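Local coordinates for protein Xaa-Pro dipeptidase (Mycobacterium tuberculosis, PDB 5E2C) that probably acts as a metal-dependent aminopeptidase of the cytoplasm, present here only as its creatinase/prolidase-type N-terminal domain, at residues A50-D55 with T60-Q65; L42-E47 with A88-L93; D103-L108 with T117-A122; K9-A14 with S123-S128; I26-R29 with G33-G36. One frame throughout, in Å; residues are numbered along the deposited sequence. Where two conformers were deposited one is given.

Contact 1 of 5, residues A50-D55 with T60-Q65; sequences AVLATD and TQAASQ
The single methyl group of A62 overlaps two side chains of the strand, L52 and T54. This is the packing of a beta-alpha-beta unit. Strand 51-54 leads into helix 59-65, which lies against the sheet and returns the chain to the neighbouring parallel strand 70-73. A62 CB is 4.1 Å from L52 CD2. It is equally far, 4.1 Å, from T54 CG2. L52 and T54 are two apart in the strand, and both turn toward the helix. A53 between them turns away and packs on helix 77-87.

T54 shows how one residue serves two partners. Its OG1 is anti to the backbone N (chi1 -173°) and bonds to N38 O. That leaves CG2 wedged between N and the carbonyl carbon, from where it meets the alanine. L52 also swings its branch away from its own N, and CD2 is the methyl that touches. All three touching residues are buried. F34 packs on both T54 and A62, and V71 on L52 and A62, so the alanine is closed in by more than the strand.

The small side chain lets the helix lie close, with T54 CA 7.8 Å from A62 CA. One turn of the same helix is tied together by its glutamines. Q65 OE1 receives the backbone N of S35 and also Q61 NE2. Q61 NE2 lies 3.0 Å from Q65 OE1, and the donor stands above the carbonyl plane, 49° out of it.

Contact 2 of 5, residues L42-E47 with A88-L93; sequences LVFADE and AGVGKL
F44, L42 and V90 give up the most surface here. The F44 ring turns its CE2 corner to the other segment. V90 CG2 meets it at the ring edge, near the ring plane, 3.9 Å from F44 CE2. The same F44 CE2 is 3.8 Å from A88 CB, so one corner of the ring rests on two aliphatic groups. F44 has its CG beside the backbone N and anti to the carbonyl carbon (chi1 -61°), which carries the ring over to this side.

L42 makes a separate touch. Its CD1 is 3.9 Å from L93 CD1, and the two leucine side chains cross at about a right angle. They share one shape, with each CG anti to the backbone N and chi2 near 59°.

The strands 40-44 and 92-95 are not neighbours in the sheet. Strand 19-22 runs between them. Its A19 touches L42, V90 and L93, and the longer side chains meet across this small residue. Helix 77-87 covers the same side of the sheet, with L81 on L42 and A85 on V90 and L93. A Schellman motif closes that helix. G89, with positive phi, is its C-prime residue, and V90 N returns to A85 O. Around this turn, A88 and V90 both face the segment 42-47, and both touch F44.

No hydrogen bond crosses between the segments. What joins them is carbon against carbon in a largely buried place, so the contact depends on shape and the exclusion of water.

Contact 3 of 5, residues D103-L108 with T117-A122; sequences DGLDAL and TELVRA
L119 holds its CG anti to the carbonyl carbon (chi1 -73°), and this carries CD1 toward the helix, where L105 and L108 receive it. L105 has its CG anti to the backbone N (chi1 180°). The L105 and L119 side chains slide past each other in opposite directions. L105 CD1 is 3.8 Å from L119 CD1. L119 CD1 also lies 3.9 Å from L108 CB, close to the helix backbone. One methyl therefore settles against two leucines spaced three residues apart on the helix.

The contact belongs to a beta-alpha-beta unit. Strand 92-95 leads to helix 102-111, which leads to strand 118-121, the neighbouring parallel strand. Strand 118-121 is outermost in the sheet of this chain. L93 packs on L119 and F95 on L105, while L108 reaches L21 farther in.

The outer side of the unit meets the second subunit. There D106 pairs in a salt bridge with R121 of the second subunit, and R121 pairs likewise with D106 of the second subunit. L105 also packs on V102 of the second subunit.

The chemistry is thus divided. Between these segments only apolar groups touch, which holds the helix on the sheet without directed bonds. D106 and R121, of the same two elements, carry their charges to the partner subunit, consistent with a part in pairing the two copies.

Contact 4 of 5, residues K9-A14 with S123-S128; sequences KAQIAA and SGTVES
The flat group here is the carboxamide of Q11, and a water links it to S128. The water donates to Q11 OE1 at 2.8 Å and to S128 OG at 2.7 Å. The amide's NE2 is hydrogen-bonded to a residue just beyond the segments. The contact joins helix 3-14, which packs on the mixed sheet, to the loop that follows the last strand, 118-121. It thus brings the first helix of the creatinase/prolidase N-terminal domain against the last part of its chain.

The aliphatic part of Q11 does the direct touching. Its chain bends at chi2 (54°), and CG touches both T125 and S128. Q11 CG is 3.7 Å from T125 CG2 and 3.6 Å from S128 OG. T125 splits its branches: CG2 goes to the glutamine, while OG1 bonds to A122 O. Farther in, I12 and T125 both pack on M20 of strand 19-22.

The loop makes a helix-like turn here, with S128 N bonded to G124 O at 3.0 Å. This places S128, three residues on, one turn from T125, and both side chains reach Q11. S128 OG is gripped twice, since it accepts from the water and donates its own proton. That proton goes to T125 O, with S128 OG only 2.6 Å from it and tilted 24° from the carbonyl plane.

Contact 5 of 5, residues I26-R29 with G33-G36; sequences INVR and GFSG
R29 O accepts the backbone N of G33, at 2.8 Å between G33 N and R29 O. The N-H...O angle is 149°. This is the bond at the C-terminal end of helix 25-32. G33 is the first residue to leave helical angles, and its positive phi of 81° turns the chain away toward strand 40-44.

The turn brings F34 O back against R29. F34 O is 3.3 Å from R29 CA, a CA-H...O contact. It also lies against the start of the arginine side chain, 3.5 Å from R29 CB. R29 has two conformers, so the touch of R29 CD on S35 CB is uncertain.

On the buried side, V28 CG1 stands at the edge of the F34 ring, 4.4 Å from F34 CD2. G36 N sits 3.5 Å above one face of that ring, over its centre. The ring also packs on L52 of strand 51-54 and on Q65 of helix 59-65, which joins the loop to both. S32 OG adds bonds with V28 O and F34 N.

The helix end is therefore closed by a backbone bond together with the S32 hydroxyl, while the aromatic ring secures the loop by apolar packing.

In the fold
Contacts 1, 2 and 3 are apolar between their segments. Contacts 1 and 2 are buried, while 3, 4 and 5 are partly so. Contacts 1 and 3 repeat one theme at opposite sides of the chain's centre, each holding the helix of a beta-alpha-beta unit on a common sheet. Contact 2 lies between them, and its strands neighbour those of both. Only contact 3 meets the second subunit. Contacts 4 and 5 involve loops, and there polar bonds appear: a water bridge in one and a helix-ending backbone bond in the other. E127 of contact 4 bonds to N27 of contact 5, and contact 5 is also tied to contact 1 through the Q65 side chain.

Contact 1 of 5, residues A50-D55 with T60-Q65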
# COMPACT_ATOMS: atom_id res chain seq x y z
N ALA A 50 8.35 23.25 4.92
CA ALA A 50 8.28 21.83 4.65
C ALA A 50 9.55 21.11 5.10
O ALA A 50 10.62 21.71 5.22
CB ALA A 50 8.03 21.59 3.17
N VAL A 51 9.42 19.81 5.36
CA VAL A 51 10.57 18.99 5.77
C VAL A 51 10.69 17.81 4.81
O VAL A 51 9.71 17.07 4.60
CB VAL A 51 10.41 18.49 7.23
CG1 VAL A 51 11.66 17.74 7.67
CG2 VAL A 51 10.11 19.65 8.18
N LEU A 52 11.87 17.64 4.22
CA LEU A 52 12.16 16.50 3.35
C LEU A 52 12.90 15.44 4.17
O LEU A 52 13.74 15.79 4.98
CB LEU A 52 13.03 16.94 2.17
CG LEU A 52 13.42 15.88 1.14
CD1 LEU A 52 12.22 15.47 0.30
CD2 LEU A 52 14.49 16.46 0.22
N ALA A 53 12.54 14.18 3.99
CA ALA A 53 13.28 13.07 4.58
C ALA A 53 13.71 12.10 3.50
O ALA A 53 12.93 11.75 2.59
CB ALA A 53 12.46 12.36 5.64
N THR A 54 14.96 11.68 3.59
CA THR A 54 15.50 10.64 2.72
C THR A 54 16.53 9.84 3.50
O THR A 54 16.74 10.07 4.67
CB THR A 54 16.09 11.23 1.42
OG1 THR A 54 16.45 10.16 0.54
CG2 THR A 54 17.30 12.09 1.70
N ASP A 55 17.14 8.85 2.87
CA ASP A 55 18.15 8.06 3.57
C ASP A 55 19.56 8.51 3.17
O ASP A 55 19.74 9.38 2.31
CB ASP A 55 17.91 6.57 3.36
CG ASP A 55 18.01 6.15 1.91
OD1 ASP A 55 19.12 6.13 1.39
OD2 ASP A 55 16.97 5.78 1.30
N THR A 60 23.86 13.98 -0.18
CA THR A 60 24.44 14.97 -1.07
C THR A 60 23.43 15.48 -2.10
O THR A 60 23.34 16.68 -2.36
CB THR A 60 25.68 14.39 -1.78
OG1 THR A 60 26.69 14.11 -0.81
CG2 THR A 60 26.20 15.37 -2.80
N GLN A 61 22.65 14.56 -2.65
CA GLN A 61 21.66 14.90 -3.69
C GLN A 61 20.55 15.78 -3.14
O GLN A 61 20.12 16.72 -3.80
CB GLN A 61 21.06 13.64 -4.30
CG GLN A 61 20.13 13.91 -5.48
CD GLN A 61 19.75 12.65 -6.23
OE1 GLN A 61 20.54 11.70 -6.32
NE2 GLN A 61 18.55 12.63 -6.78
N ALA A 62 20.05 15.47 -1.95
CA ALA A 62 19.00 16.29 -1.36
C ALA A 62 19.54 17.69 -1.07
O ALA A 62 18.83 18.68 -1.22
CB ALA A 62 18.46 15.64 -0.09
N ALA A 63 20.81 17.78 -0.69
CA ALA A 63 21.40 19.08 -0.41
C ALA A 63 21.49 19.95 -1.65
O ALA A 63 21.25 21.16 -1.57
CB ALA A 63 22.77 18.93 0.23
N SER A 64 21.82 19.36 -2.79
CA SER A 64 21.92 20.11 -4.05
C SER A 64 20.57 20.35 -4.73
O SER A 64 20.39 21.38 -5.36
CB SER A 64 22.88 19.45 -5.05
OG SER A 64 22.40 18.22 -5.52
N GLN A 65 19.66 19.38 -4.64
CA GLN A 65 18.37 19.50 -5.31
C GLN A 65 17.35 20.31 -4.52
O GLN A 65 16.52 20.97 -5.12
CB GLN A 65 17.81 18.12 -5.62
CG GLN A 65 18.57 17.39 -6.71
CD GLN A 65 17.92 16.11 -7.13
OE1 GLN A 65 17.38 15.36 -6.31
NE2 GLN A 65 18.03 15.79 -8.42

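Contact 2 of 5, residues L42-E47 with A88-L93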
# COMPACT_ATOMS: atom_id res chain seq x y z
N LEU A 42 6.97 16.45 4.21
CA LEU A 42 5.90 16.94 5.11
C LEU A 42 5.62 18.42 4.79
O LEU A 42 6.53 19.24 4.85
CB LEU A 42 6.33 16.77 6.56
CG LEU A 42 5.40 17.27 7.66
CD1 LEU A 42 4.05 16.57 7.57
CD2 LEU A 42 6.03 17.08 9.04
N VAL A 43 4.38 18.75 4.43
CA VAL A 43 4.02 20.14 4.16
C VAL A 43 2.92 20.55 5.12
O VAL A 43 1.92 19.83 5.25
CB VAL A 43 3.52 20.30 2.71
CG1 VAL A 43 3.12 21.74 2.44
CG2 VAL A 43 4.60 19.87 1.74
N PHE A 44 3.12 21.70 5.78
CA PHE A 44 2.14 22.23 6.74
C PHE A 44 1.15 23.18 6.08
O PHE A 44 1.49 23.84 5.11
CB PHE A 44 2.83 22.97 7.88
CG PHE A 44 3.77 22.12 8.70
CD1 PHE A 44 5.10 22.00 8.35
CD2 PHE A 44 3.32 21.42 9.83
CE1 PHE A 44 5.97 21.24 9.11
CE2 PHE A 44 4.19 20.65 10.59
CZ PHE A 44 5.52 20.55 10.22
N ALA A 45 -0.06 23.26 6.63
CA ALA A 45 -1.06 24.18 6.09
C ALA A 45 -0.68 25.64 6.38
O ALA A 45 -0.93 26.54 5.57
CB ALA A 45 -2.44 23.87 6.66
N ASP A 46 -0.04 25.86 7.52
CA ASP A 46 0.27 27.22 7.95
C ASP A 46 1.66 27.64 7.44
O ASP A 46 2.18 27.04 6.49
CB ASP A 46 0.07 27.37 9.48
CG ASP A 46 1.11 26.65 10.31
OD1 ASP A 46 2.06 26.04 9.76
OD2 ASP A 46 0.96 26.68 11.56
N GLU A 47 2.25 28.66 8.04
CA GLU A 47 3.48 29.24 7.52
C GLU A 47 4.75 28.42 7.77
O GLU A 47 5.81 28.78 7.28
CB GLU A 47 3.67 30.68 8.04
CG GLU A 47 2.68 31.67 7.45
CD GLU A 47 2.81 31.81 5.94
OE1 GLU A 47 3.93 32.08 5.47
OE2 GLU A 47 1.79 31.66 5.23
N ALA A 88 4.83 18.43 16.22
CA ALA A 88 4.41 19.78 15.83
C ALA A 88 2.93 20.10 16.12
O ALA A 88 2.45 21.14 15.71
CB ALA A 88 4.71 20.01 14.35
N GLY A 89 2.20 19.20 16.77
CA GLY A 89 0.80 19.45 17.15
C GLY A 89 -0.21 19.43 16.01
O GLY A 89 -1.29 19.99 16.12
N VAL A 90 0.12 18.74 14.93
CA VAL A 90 -0.77 18.62 13.78
C VAL A 90 -2.01 17.82 14.16
O VAL A 90 -1.89 16.69 14.59
CB VAL A 90 0.01 17.97 12.62
CG1 VAL A 90 -0.91 17.51 11.49
CG2 VAL A 90 1.03 18.95 12.10
N GLY A 91 -3.20 18.39 14.01
CA GLY A 91 -4.44 17.69 14.35
C GLY A 91 -4.85 16.63 13.35
O GLY A 91 -5.17 15.49 13.71
N LYS A 92 -4.85 17.02 12.08
CA LYS A 92 -5.19 16.13 10.99
C LYS A 92 -4.06 16.11 9.96
O LYS A 92 -3.72 17.14 9.36
CB LYS A 92 -6.52 16.55 10.36
CG LYS A 92 -7.68 16.44 11.35
CD LYS A 92 -9.00 16.60 10.63
CE LYS A 92 -10.17 16.38 11.59
NZ LYS A 92 -11.46 16.66 10.90
N LEU A 93 -3.49 14.93 9.76
CA LEU A 93 -2.34 14.73 8.85
C LEU A 93 -2.83 13.91 7.67
O LEU A 93 -3.23 12.74 7.83
CB LEU A 93 -1.24 13.95 9.57
CG LEU A 93 -0.01 13.60 8.70
CD1 LEU A 93 0.64 14.85 8.15
CD2 LEU A 93 0.99 12.78 9.49

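Contact 3 of 5, residues D103-L108 with T117-A122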
# COMPACT_ATOMS: atom_id res chain seq x y z
N ASP A 103 1.00 -2.13 6.19
CA ASP A 103 2.09 -2.13 7.16
C ASP A 103 2.66 -0.72 7.36
O ASP A 103 3.00 -0.34 8.48
CB ASP A 103 3.25 -3.06 6.72
CG ASP A 103 2.95 -4.55 6.87
OD1 ASP A 103 1.86 -4.96 7.35
OD2 ASP A 103 3.85 -5.34 6.50
N GLY A 104 2.78 0.04 6.28
CA GLY A 104 3.31 1.39 6.35
C GLY A 104 2.41 2.31 7.18
O GLY A 104 2.91 3.11 7.96
N LEU A 105 1.10 2.20 6.99
CA LEU A 105 0.16 2.99 7.79
C LEU A 105 0.26 2.63 9.28
O LEU A 105 0.25 3.52 10.13
CB LEU A 105 -1.26 2.80 7.28
CG LEU A 105 -2.32 3.60 8.06
CD1 LEU A 105 -2.12 5.10 7.92
CD2 LEU A 105 -3.72 3.22 7.66
N ASP A 106 0.37 1.34 9.59
CA ASP A 106 0.58 0.91 10.99
C ASP A 106 1.83 1.60 11.59
O ASP A 106 1.83 2.03 12.76
CB ASP A 106 0.74 -0.59 11.09
CG ASP A 106 -0.54 -1.38 10.77
OD1 ASP A 106 -1.66 -0.80 10.72
OD2 ASP A 106 -0.42 -2.61 10.60
N ALA A 107 2.88 1.74 10.79
CA ALA A 107 4.10 2.43 11.27
C ALA A 107 3.87 3.92 11.51
O ALA A 107 4.34 4.46 12.52
CB ALA A 107 5.27 2.23 10.33
N LEU A 108 3.18 4.57 10.57
CA LEU A 108 2.83 5.99 10.72
C LEU A 108 2.03 6.17 12.01
O LEU A 108 2.31 7.09 12.78
CB LEU A 108 1.99 6.52 9.55
CG LEU A 108 2.60 6.42 8.14
CD1 LEU A 108 1.72 7.13 7.13
CD2 LEU A 108 4.01 6.99 8.12
N THR A 117 -3.11 13.32 16.83
CA THR A 117 -2.98 13.51 15.38
C THR A 117 -3.72 12.38 14.71
O THR A 117 -3.43 11.21 14.98
CB THR A 117 -1.51 13.44 14.94
OG1 THR A 117 -0.75 14.45 15.61
CG2 THR A 117 -1.39 13.62 13.42
N GLU A 118 -4.69 12.71 13.86
CA GLU A 118 -5.45 11.73 13.09
C GLU A 118 -4.86 11.64 11.68
O GLU A 118 -4.62 12.66 11.03
CB GLU A 118 -6.92 12.14 12.99
CG GLU A 118 -7.81 11.17 12.20
CD GLU A 118 -9.19 11.73 11.84
OE1 GLU A 118 -9.53 12.85 12.27
OE2 GLU A 118 -9.94 11.06 11.09
N LEU A 119 -4.66 10.42 11.20
CA LEU A 119 -4.21 10.19 9.83
C LEU A 119 -5.43 10.16 8.92
O LEU A 119 -6.35 9.37 9.14
CB LEU A 119 -3.45 8.87 9.72
CG LEU A 119 -2.05 8.95 10.35
CD1 LEU A 119 -1.58 7.57 10.79
CD2 LEU A 119 -1.08 9.59 9.38
N VAL A 120 -5.43 11.02 7.91
CA VAL A 120 -6.58 11.16 7.03
C VAL A 120 -6.21 10.88 5.58
O VAL A 120 -5.27 11.46 5.04
CB VAL A 120 -7.15 12.58 7.14
CG1 VAL A 120 -8.34 12.78 6.19
CG2 VAL A 120 -7.53 12.89 8.58
N ARG A 121 -6.96 9.99 4.93
CA ARG A 121 -6.74 9.72 3.51
C ARG A 121 -6.83 11.02 2.70
O ARG A 121 -7.82 11.78 2.79
CB ARG A 121 -7.74 8.69 2.99
CG ARG A 121 -7.63 7.31 3.63
CD ARG A 121 -8.93 6.54 3.40
NE ARG A 121 -8.83 5.16 3.85
CZ ARG A 121 -8.83 4.76 5.12
NH1 ARG A 121 -8.95 5.64 6.12
NH2 ARG A 121 -8.73 3.46 5.39
N ALA A 122 -5.80 11.27 1.90
CA ALA A 122 -5.70 12.51 1.13
C ALA A 122 -5.10 12.32 -0.27
O ALA A 122 -4.55 13.27 -0.84
CB ALA A 122 -4.87 13.53 1.90

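Contact 4 of 5, residues K9-A14 with S123-S128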
# COMPACT_ATOMS: atom_id res chain seq x y z
N LYS A 9 -0.53 24.19 0.12
CA LYS A 9 -1.01 24.63 1.44
C LYS A 9 -2.47 25.07 1.38
O LYS A 9 -3.24 24.74 2.26
CB LYS A 9 -0.16 25.76 2.00
CG LYS A 9 1.25 25.31 2.35
CD LYS A 9 2.01 26.41 3.05
CE LYS A 9 3.40 25.93 3.42
NZ LYS A 9 4.01 26.79 4.45
N ALA A 10 -2.83 25.79 0.33
CA ALA A 10 -4.21 26.23 0.17
C ALA A 10 -5.15 25.03 0.07
O ALA A 10 -6.25 25.03 0.64
CB ALA A 10 -4.35 27.12 -1.05
N GLN A 11 -4.74 24.01 -0.67
CA GLN A 11 -5.57 22.81 -0.81
C GLN A 11 -5.62 21.98 0.47
O GLN A 11 -6.67 21.42 0.82
CB GLN A 11 -5.12 21.95 -1.99
CG GLN A 11 -6.16 20.92 -2.37
CD GLN A 11 -7.51 21.57 -2.65
OE1 GLN A 11 -7.61 22.42 -3.53
NE2 GLN A 11 -8.54 21.20 -1.88
N ILE A 12 -4.50 21.91 1.18
CA ILE A 12 -4.45 21.23 2.46
C ILE A 12 -5.51 21.87 3.38
O ILE A 12 -6.33 21.19 3.99
CB ILE A 12 -3.03 21.30 3.07
CG1 ILE A 12 -2.05 20.48 2.22
CG2 ILE A 12 -2.99 20.78 4.50
CD1 ILE A 12 -0.61 20.58 2.66
N ALA A 13 -5.49 23.20 3.45
CA ALA A 13 -6.40 23.92 4.34
C ALA A 13 -7.85 23.73 3.90
O ALA A 13 -8.74 23.51 4.73
CB ALA A 13 -6.03 25.39 4.39
N ALA A 14 -8.08 23.80 2.59
CA ALA A 14 -9.42 23.61 2.03
C ALA A 14 -9.99 22.21 2.30
O ALA A 14 -11.21 22.03 2.35
CB ALA A 14 -9.42 23.87 0.53
N SER A 123 -5.23 11.13 -0.85
CA SER A 123 -4.71 10.94 -2.21
C SER A 123 -5.48 11.82 -3.18
O SER A 123 -6.71 11.88 -3.14
CB SER A 123 -4.77 9.49 -2.63
OG SER A 123 -3.77 8.76 -1.96
N GLY A 124 -4.74 12.51 -4.05
CA GLY A 124 -5.33 13.41 -5.03
C GLY A 124 -5.05 14.86 -4.74
O GLY A 124 -5.25 15.72 -5.60
N THR A 125 -4.58 15.16 -3.53
CA THR A 125 -4.39 16.54 -3.13
C THR A 125 -3.30 17.19 -3.98
O THR A 125 -3.48 18.30 -4.49
CB THR A 125 -4.08 16.65 -1.63
OG1 THR A 125 -5.11 15.99 -0.88
CG2 THR A 125 -4.05 18.10 -1.20
N VAL A 126 -2.18 16.49 -4.17
CA VAL A 126 -1.11 17.07 -4.97
C VAL A 126 -1.49 17.12 -6.45
O VAL A 126 -1.22 18.10 -7.13
CB VAL A 126 0.20 16.30 -4.81
CG1 VAL A 126 1.30 16.99 -5.60
CG2 VAL A 126 0.56 16.14 -3.33
N GLU A 127 -2.14 16.06 -6.93
CA GLU A 127 -2.60 15.96 -8.31
C GLU A 127 -3.51 17.13 -8.66
O GLU A 127 -3.48 17.63 -9.79
CB GLU A 127 -3.35 14.64 -8.54
CG GLU A 127 -2.46 13.40 -8.58
CD GLU A 127 -1.96 12.91 -7.21
OE1 GLU A 127 -2.37 13.46 -6.17
OE2 GLU A 127 -1.18 11.94 -7.18
N SER A 128 -4.30 17.60 -7.68
CA SER A 128 -5.24 18.71 -7.91
C SER A 128 -4.55 19.99 -8.39
O SER A 128 -5.21 20.89 -8.92
CB SER A 128 -6.05 19.01 -6.64
OG SER A 128 -5.27 19.69 -5.67
O HOH W 1 -5.97 22.27 -5.85

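Contact 5 of 5, residues I26-R29 with G33-G36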
# COMPACT_ATOMS: atom_id res chain seq x y z
N ILE A 26 6.63 10.78 -7.44
CA ILE A 26 6.27 11.76 -8.45
C ILE A 26 5.86 13.06 -7.77
O ILE A 26 6.26 14.13 -8.18
CB ILE A 26 5.11 11.25 -9.36
CG1 ILE A 26 5.57 10.04 -10.16
CG2 ILE A 26 4.64 12.35 -10.30
CD1 ILE A 26 4.44 9.31 -10.89
N ASN A 27 5.07 12.96 -6.71
CA ASN A 27 4.63 14.15 -6.00
C ASN A 27 5.71 14.80 -5.15
O ASN A 27 5.74 16.04 -4.99
CB ASN A 27 3.40 13.80 -5.17
CG ASN A 27 2.21 13.49 -6.04
OD1 ASN A 27 2.16 13.88 -7.22
ND2 ASN A 27 1.25 12.78 -5.48
N VAL A 28 6.58 13.98 -4.57
CA VAL A 28 7.72 14.50 -3.82
C VAL A 28 8.59 15.33 -4.77
O VAL A 28 8.95 16.46 -4.45
CB VAL A 28 8.54 13.37 -3.18
CG1 VAL A 28 9.84 13.90 -2.60
CG2 VAL A 28 7.77 12.65 -2.08
N ARG A 29 8.89 14.76 -5.93
CA ARG A 29 9.70 15.45 -6.93
C ARG A 29 9.04 16.76 -7.37
O ARG A 29 9.71 17.80 -7.46
CB ARG A 29 9.93 14.53 -8.13
CG ARG A 29 10.99 15.02 -9.10
CD ARG A 29 11.32 13.96 -10.14
NE ARG A 29 10.20 13.70 -11.04
CZ ARG A 29 9.53 12.55 -11.11
NH1 ARG A 29 9.85 11.52 -10.34
NH2 ARG A 29 8.52 12.44 -11.97
N GLY A 33 11.69 19.14 -5.95
CA GLY A 33 12.82 19.00 -6.88
C GLY A 33 13.72 17.80 -6.59
O GLY A 33 14.64 17.49 -7.35
N PHE A 34 13.44 17.08 -5.51
CA PHE A 34 14.25 15.92 -5.13
C PHE A 34 13.80 14.67 -5.89
O PHE A 34 12.62 14.33 -5.88
CB PHE A 34 14.15 15.67 -3.63
CG PHE A 34 14.88 14.45 -3.17
CD1 PHE A 34 16.26 14.40 -3.25
CD2 PHE A 34 14.20 13.35 -2.69
CE1 PHE A 34 16.96 13.29 -2.82
CE2 PHE A 34 14.89 12.22 -2.27
CZ PHE A 34 16.27 12.19 -2.33
N SER A 35 14.75 14.00 -6.54
CA SER A 35 14.47 12.89 -7.46
C SER A 35 15.01 11.53 -6.99
O SER A 35 15.01 10.57 -7.76
CB SER A 35 15.05 13.22 -8.84
OG SER A 35 16.45 13.30 -8.80
N GLY A 36 15.48 11.45 -5.74
CA GLY A 36 15.95 10.19 -5.19
C GLY A 36 14.84 9.15 -5.08
O GLY A 36 13.66 9.48 -4.95